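Local coordinates for protein ectonucleotide pyrophosphatase/phosphodiesterase family member 5 (Mus musculus, PDB 5VEO) that probably hydrolyses a restricted range of nucleotide substrates as a zinc-binding ectoenzyme of the nucleotide pyrophosphatase/phosphodiesterase family, at residues Phe149-Thr161 and Lys200-Leu213. The protein carries 1 engineered substitution. Residues are numbered along the deposited sequence; the frame is centred on the assembly and turned at random.
Sequences FEDRVAKIIEWFT and KLGYLIKMLKRAKL
Helices 149-160 and 190-210 lie side by side on the central sheet of the alkaline phosphatase-like fold, and Phe149 meets Lys200 where their contact begins. The Phe149 ring takes Lys200 CB over one face, 3.9 Å from the centroid, while the lysine's methylenes run along the ring to bring CE 3.6 Å from Phe149 CB. Phe149 CG lies anti to the backbone N (chi1 -177°), which turns the ring toward Lys200. A flat ring suits the place because both faces are used, the other by Val153 CG2; an alanine here would probably open a gap beside Val153 and leave the lysine chain freer to turn. Lys200 NZ forms a salt bridge with Asp196 and reaches Glu150 OE2 through a water. Glu150 lays CG over one face of the Tyr203 ring, 3.6 Å from Tyr203 CZ, and the bend at chi2 then sets its carboxylate plane 74° from the ring; a second water links Glu150 O to Tyr203 OH. Farther along, aliphatic chains fill the seam: Val153 CG1 rests 3.9 Å from Leu204 CD1, and Ile157 CD1 sits 3.7 Å from Leu208 CD2. Small Ala211 lets Ile157 CG2 come within 3.6 Å of its CB. Beyond the Schellman turn at Lys212, Leu213 CD1 packs 3.7 Å from Phe160 CB. The axes of 149-160 and 200-210 approach to 10.5 Å, inclined by 28°: near-parallel packing typical of one helical layer of an alpha/beta/alpha sandwich.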
loop_
_atom_site.group_PDB
_atom_site.type_symbol
_atom_site.label_atom_id
_atom_site.label_comp_id
_atom_site.label_asym_id
_atom_site.label_seq_id
_atom_site.Cartn_x
_atom_site.Cartn_y
_atom_site.Cartn_z
ATOM N N PHE A 149 4.786 -6.779 -17.056
ATOM C CA PHE A 149 3.599 -5.944 -16.973
ATOM C C PHE A 149 2.618 -6.285 -18.084
ATOM O O PHE A 149 1.405 -6.369 -17.852
ATOM C CB PHE A 149 3.995 -4.480 -17.066
ATOM C CG PHE A 149 2.851 -3.560 -16.919
ATOM C CD1 PHE A 149 2.286 -2.953 -18.030
ATOM C CD2 PHE A 149 2.315 -3.307 -15.672
ATOM C CE1 PHE A 149 1.222 -2.085 -17.888
ATOM C CE2 PHE A 149 1.247 -2.445 -15.527
ATOM C CZ PHE A 149 0.695 -1.843 -16.635
ATOM N N GLU A 150 3.134 -6.509 -19.294
ATOM C CA GLU A 150 2.282 -6.798 -20.440
ATOM C C GLU A 150 1.522 -8.106 -20.244
ATOM O O GLU A 150 0.346 -8.217 -20.624
ATOM C CB GLU A 150 3.138 -6.828 -21.707
ATOM C CG GLU A 150 3.790 -5.463 -22.059
ATOM C CD GLU A 150 4.915 -5.022 -21.116
ATOM O OE1 GLU A 150 5.567 -5.897 -20.487
ATOM O OE2 GLU A 150 5.132 -3.774 -21.000
ATOM N N ASP A 151 2.157 -9.095 -19.618
ATOM C CA ASP A 151 1.454 -10.349 -19.350
ATOM C C ASP A 151 0.388 -10.166 -18.276
ATOM O O ASP A 151 -0.680 -10.793 -18.334
ATOM C CB ASP A 151 2.454 -11.429 -18.946
ATOM C CG ASP A 151 3.164 -12.043 -20.146
ATOM O OD1 ASP A 151 2.694 -11.831 -21.276
ATOM O OD2 ASP A 151 4.182 -12.745 -19.962
ATOM N N ARG A 152 0.669 -9.329 -17.268
ATOM C CA ARG A 152 -0.338 -9.039 -16.254
ATOM C C ARG A 152 -1.540 -8.348 -16.873
ATOM O O ARG A 152 -2.689 -8.702 -16.578
ATOM C CB ARG A 152 0.263 -8.173 -15.138
ATOM C CG ARG A 152 1.377 -8.865 -14.404
ATOM C CD ARG A 152 2.025 -7.978 -13.328
ATOM N NE ARG A 152 3.394 -8.410 -13.057
ATOM C CZ ARG A 152 4.080 -8.140 -11.940
ATOM N NH1 ARG A 152 3.526 -7.474 -10.937
ATOM N NH2 ARG A 152 5.325 -8.578 -11.806
ATOM N N VAL A 153 -1.291 -7.362 -17.743
ATOM C CA VAL A 153 -2.371 -6.677 -18.448
ATOM C C VAL A 153 -3.167 -7.669 -19.288
ATOM O O VAL A 153 -4.405 -7.628 -19.323
ATOM C CB VAL A 153 -1.795 -5.547 -19.309
ATOM C CG1 VAL A 153 -2.834 -4.993 -20.264
ATOM C CG2 VAL A 153 -1.278 -4.445 -18.390
ATOM N N ALA A 154 -2.465 -8.560 -19.987
ATOM C CA ALA A 154 -3.149 -9.516 -20.854
ATOM C C ALA A 154 -4.150 -10.348 -20.070
ATOM O O ALA A 154 -5.280 -10.572 -20.526
ATOM C CB ALA A 154 -2.129 -10.410 -21.555
ATOM N N LYS A 155 -3.761 -10.812 -18.881
ATOM C CA LYS A 155 -4.681 -11.599 -18.067
ATOM C C LYS A 155 -5.882 -10.769 -17.631
ATOM O O LYS A 155 -7.027 -11.234 -17.680
ATOM C CB LYS A 155 -3.947 -12.166 -16.858
ATOM C CG LYS A 155 -2.953 -13.241 -17.224
ATOM C CD LYS A 155 -3.735 -14.494 -17.686
ATOM C CE LYS A 155 -2.944 -15.490 -18.497
ATOM N NZ LYS A 155 -3.945 -16.422 -19.127
ATOM N N ILE A 156 -5.637 -9.536 -17.171
ATOM C CA ILE A 156 -6.736 -8.666 -16.776
ATOM C C ILE A 156 -7.736 -8.498 -17.921
ATOM O O ILE A 156 -8.953 -8.568 -17.713
ATOM C CB ILE A 156 -6.178 -7.305 -16.306
ATOM C CG1 ILE A 156 -5.459 -7.479 -14.964
ATOM C CG2 ILE A 156 -7.281 -6.247 -16.256
ATOM C CD1 ILE A 156 -6.362 -7.688 -13.762
ATOM N N ILE A 157 -7.238 -8.220 -19.130
ATOM C CA ILE A 157 -8.114 -7.984 -20.277
ATOM C C ILE A 157 -8.881 -9.253 -20.606
ATOM O O ILE A 157 -10.086 -9.216 -20.897
ATOM C CB ILE A 157 -7.299 -7.502 -21.497
ATOM C CG1 ILE A 157 -6.576 -6.157 -21.242
ATOM C CG2 ILE A 157 -8.202 -7.424 -22.756
ATOM C CD1 ILE A 157 -7.428 -5.005 -21.204
ATOM N N GLU A 158 -8.187 -10.389 -20.570
ATOM C CA GLU A 158 -8.837 -11.690 -20.780
ATOM C C GLU A 158 -9.967 -11.909 -19.786
ATOM O O GLU A 158 -11.062 -12.355 -20.153
ATOM C CB GLU A 158 -7.811 -12.803 -20.645
ATOM C CG GLU A 158 -6.857 -12.857 -21.796
ATOM C CD GLU A 158 -5.641 -13.716 -21.514
ATOM O OE1 GLU A 158 -5.636 -14.462 -20.499
ATOM O OE2 GLU A 158 -4.682 -13.636 -22.313
ATOM N N TRP A 159 -9.733 -11.585 -18.517
ATOM C CA TRP A 159 -10.750 -11.821 -17.503
ATOM C C TRP A 159 -11.955 -10.897 -17.670
ATOM O O TRP A 159 -13.096 -11.321 -17.433
ATOM C CB TRP A 159 -10.130 -11.686 -16.112
ATOM C CG TRP A 159 -9.072 -12.716 -15.842
ATOM C CD1 TRP A 159 -8.942 -13.959 -16.414
ATOM C CD2 TRP A 159 -7.984 -12.579 -14.934
ATOM N NE1 TRP A 159 -7.848 -14.604 -15.891
ATOM C CE2 TRP A 159 -7.229 -13.763 -14.998
ATOM C CE3 TRP A 159 -7.572 -11.558 -14.077
ATOM C CZ2 TRP A 159 -6.097 -13.966 -14.202
ATOM C CZ3 TRP A 159 -6.448 -11.749 -13.312
ATOM C CH2 TRP A 159 -5.721 -12.945 -13.375
ATOM N N PHE A 160 -11.732 -9.629 -18.063
ATOM C CA PHE A 160 -12.852 -8.719 -18.276
ATOM C C PHE A 160 -13.712 -9.131 -19.474
ATOM O O PHE A 160 -14.860 -8.673 -19.582
ATOM C CB PHE A 160 -12.368 -7.288 -18.507
ATOM C CG PHE A 160 -12.207 -6.483 -17.242
ATOM C CD1 PHE A 160 -13.309 -6.141 -16.479
ATOM C CD2 PHE A 160 -10.960 -6.057 -16.833
ATOM C CE1 PHE A 160 -13.172 -5.393 -15.325
ATOM C CE2 PHE A 160 -10.815 -5.305 -15.662
ATOM C CZ PHE A 160 -11.914 -4.991 -14.912
ATOM N N THR A 161 -13.169 -9.958 -20.367
ATOM C CA THR A 161 -13.860 -10.354 -21.596
ATOM C C THR A 161 -14.093 -11.860 -21.663
ATOM O O THR A 161 -14.451 -12.389 -22.732
ATOM C CB THR A 161 -13.070 -9.899 -22.816
ATOM O OG1 THR A 161 -11.777 -10.530 -22.806
ATOM C CG2 THR A 161 -12.944 -8.362 -22.817
ATOM N N LYS A 200 3.961 2.338 -19.570
ATOM C CA LYS A 200 3.169 1.147 -19.252
ATOM C C LYS A 200 1.700 1.492 -19.058
ATOM O O LYS A 200 0.819 0.749 -19.499
ATOM C CB LYS A 200 3.729 0.469 -18.012
ATOM C CG LYS A 200 5.005 -0.286 -18.326
ATOM C CD LYS A 200 5.596 -0.903 -17.103
ATOM C CE LYS A 200 6.604 -1.971 -17.482
ATOM N NZ LYS A 200 7.687 -1.479 -18.364
ATOM N N LEU A 201 1.411 2.628 -18.424
ATOM C CA LEU A 201 0.031 3.068 -18.338
ATOM C C LEU A 201 -0.549 3.274 -19.734
ATOM O O LEU A 201 -1.695 2.893 -20.007
ATOM C CB LEU A 201 -0.054 4.346 -17.502
ATOM C CG LEU A 201 -1.444 4.960 -17.336
ATOM C CD1 LEU A 201 -2.444 3.963 -16.726
ATOM C CD2 LEU A 201 -1.359 6.258 -16.546
ATOM N N GLY A 202 0.243 3.855 -20.635
ATOM C CA GLY A 202 -0.194 4.007 -22.018
ATOM C C GLY A 202 -0.496 2.680 -22.692
ATOM O O GLY A 202 -1.470 2.559 -23.439
ATOM N N TYR A 203 0.329 1.668 -22.426
ATOM C CA TYR A 203 0.072 0.324 -22.930
ATOM C C TYR A 203 -1.268 -0.214 -22.427
ATOM O O TYR A 203 -2.062 -0.780 -23.192
ATOM C CB TYR A 203 1.217 -0.593 -22.503
ATOM C CG TYR A 203 1.070 -2.004 -22.992
ATOM C CD1 TYR A 203 1.542 -2.373 -24.244
ATOM C CD2 TYR A 203 0.447 -2.971 -22.216
ATOM C CE1 TYR A 203 1.423 -3.667 -24.698
ATOM C CE2 TYR A 203 0.315 -4.285 -22.672
ATOM C CZ TYR A 203 0.798 -4.615 -23.915
ATOM O OH TYR A 203 0.675 -5.896 -24.379
ATOM N N LEU A 204 -1.534 -0.050 -21.134
ATOM C CA LEU A 204 -2.804 -0.487 -20.567
ATOM C C LEU A 204 -3.975 0.231 -21.229
ATOM O O LEU A 204 -4.981 -0.389 -21.590
ATOM C CB LEU A 204 -2.802 -0.243 -19.053
ATOM C CG LEU A 204 -4.128 -0.506 -18.335
ATOM C CD1 LEU A 204 -4.598 -1.959 -18.522
ATOM C CD2 LEU A 204 -4.011 -0.154 -16.861
ATOM N N ILE A 205 -3.861 1.546 -21.393
ATOM C CA ILE A 205 -4.920 2.305 -22.046
ATOM C C ILE A 205 -5.168 1.761 -23.447
ATOM O O ILE A 205 -6.311 1.535 -23.846
ATOM C CB ILE A 205 -4.560 3.795 -22.088
ATOM C CG1 ILE A 205 -4.508 4.355 -20.674
ATOM C CG2 ILE A 205 -5.560 4.562 -22.960
ATOM C CD1 ILE A 205 -3.901 5.746 -20.628
ATOM N N LYS A 206 -4.094 1.569 -24.212
ATOM C CA LYS A 206 -4.215 1.054 -25.575
ATOM C C LYS A 206 -4.916 -0.300 -25.590
ATOM O O LYS A 206 -5.783 -0.556 -26.437
ATOM C CB LYS A 206 -2.820 0.953 -26.198
ATOM C CG LYS A 206 -2.759 0.512 -27.649
ATOM C CD LYS A 206 -1.287 0.413 -28.141
ATOM C CE LYS A 206 -0.595 -0.896 -27.700
ATOM N NZ LYS A 206 0.792 -1.145 -28.252
ATOM N N MET A 207 -4.569 -1.179 -24.648
ATOM C CA MET A 207 -5.185 -2.501 -24.627
ATOM C C MET A 207 -6.642 -2.453 -24.181
ATOM O O MET A 207 -7.462 -3.240 -24.675
ATOM C CB MET A 207 -4.381 -3.436 -23.726
ATOM C CG MET A 207 -3.019 -3.719 -24.276
ATOM S SD MET A 207 -3.178 -4.622 -25.827
ATOM C CE MET A 207 -1.693 -4.152 -26.674
ATOM N N LEU A 208 -6.986 -1.557 -23.259
ATOM C CA LEU A 208 -8.383 -1.371 -22.893
ATOM C C LEU A 208 -9.184 -0.880 -24.088
ATOM O O LEU A 208 -10.317 -1.318 -24.309
ATOM C CB LEU A 208 -8.513 -0.380 -21.738
ATOM C CG LEU A 208 -8.036 -0.902 -20.375
ATOM C CD1 LEU A 208 -7.883 0.259 -19.384
ATOM C CD2 LEU A 208 -8.945 -1.965 -19.773
ATOM N N LYS A 209 -8.608 0.021 -24.883
ATOM C CA LYS A 209 -9.325 0.511 -26.055
ATOM C C LYS A 209 -9.487 -0.591 -27.091
ATOM O O LYS A 209 -10.570 -0.755 -27.673
ATOM C CB LYS A 209 -8.597 1.710 -26.651
ATOM C CG LYS A 209 -8.749 2.965 -25.806
ATOM C CD LYS A 209 -8.019 4.128 -26.442
ATOM C CE LYS A 209 -8.252 5.430 -25.694
ATOM N NZ LYS A 209 -7.412 6.501 -26.280
ATOM N N ARG A 210 -8.424 -1.349 -27.350
ATOM C CA ARG A 210 -8.485 -2.426 -28.340
ATOM C C ARG A 210 -9.538 -3.468 -27.970
ATOM O O ARG A 210 -10.183 -4.045 -28.857
ATOM C CB ARG A 210 -7.088 -3.054 -28.487
ATOM C CG ARG A 210 -7.002 -4.299 -29.369
ATOM C CD ARG A 210 -5.556 -4.815 -29.466
ATOM N NE ARG A 210 -5.369 -6.063 -28.720
ATOM C CZ ARG A 210 -4.272 -6.819 -28.764
ATOM N NH1 ARG A 210 -3.238 -6.468 -29.521
ATOM N NH2 ARG A 210 -4.210 -7.939 -28.054
ATOM N N ALA A 211 -9.734 -3.715 -26.676
ATOM C CA ALA A 211 -10.718 -4.676 -26.191
ATOM C C ALA A 211 -12.112 -4.078 -25.997
ATOM O O ALA A 211 -12.998 -4.765 -25.482
ATOM C CB ALA A 211 -10.249 -5.295 -24.867
ATOM N N LYS A 212 -12.331 -2.828 -26.405
ATOM C CA LYS A 212 -13.637 -2.176 -26.275
ATOM C C LYS A 212 -14.081 -2.106 -24.821
ATOM O O LYS A 212 -15.258 -2.229 -24.501
ATOM C CB LYS A 212 -14.687 -2.890 -27.142
ATOM C CG LYS A 212 -14.261 -2.948 -28.571
ATOM C CD LYS A 212 -15.342 -3.556 -29.473
ATOM C CE LYS A 212 -14.715 -4.250 -30.676
ATOM N NZ LYS A 212 -15.691 -4.516 -31.795
ATOM N N LEU A 213 -13.116 -1.886 -23.921
ATOM C CA LEU A 213 -13.382 -1.725 -22.504
ATOM C C LEU A 213 -13.139 -0.309 -22.003
ATOM O O LEU A 213 -13.607 0.026 -20.912
ATOM C CB LEU A 213 -12.483 -2.650 -21.670
ATOM C CG LEU A 213 -12.661 -4.164 -21.861
ATOM C CD1 LEU A 213 -11.509 -4.881 -21.193
ATOM C CD2 LEU A 213 -13.952 -4.568 -21.234
HETATM O O HOH W 1 -0.934 -7.418 -22.872
HETATM O O HOH W 2 7.511 -2.816 -20.856
#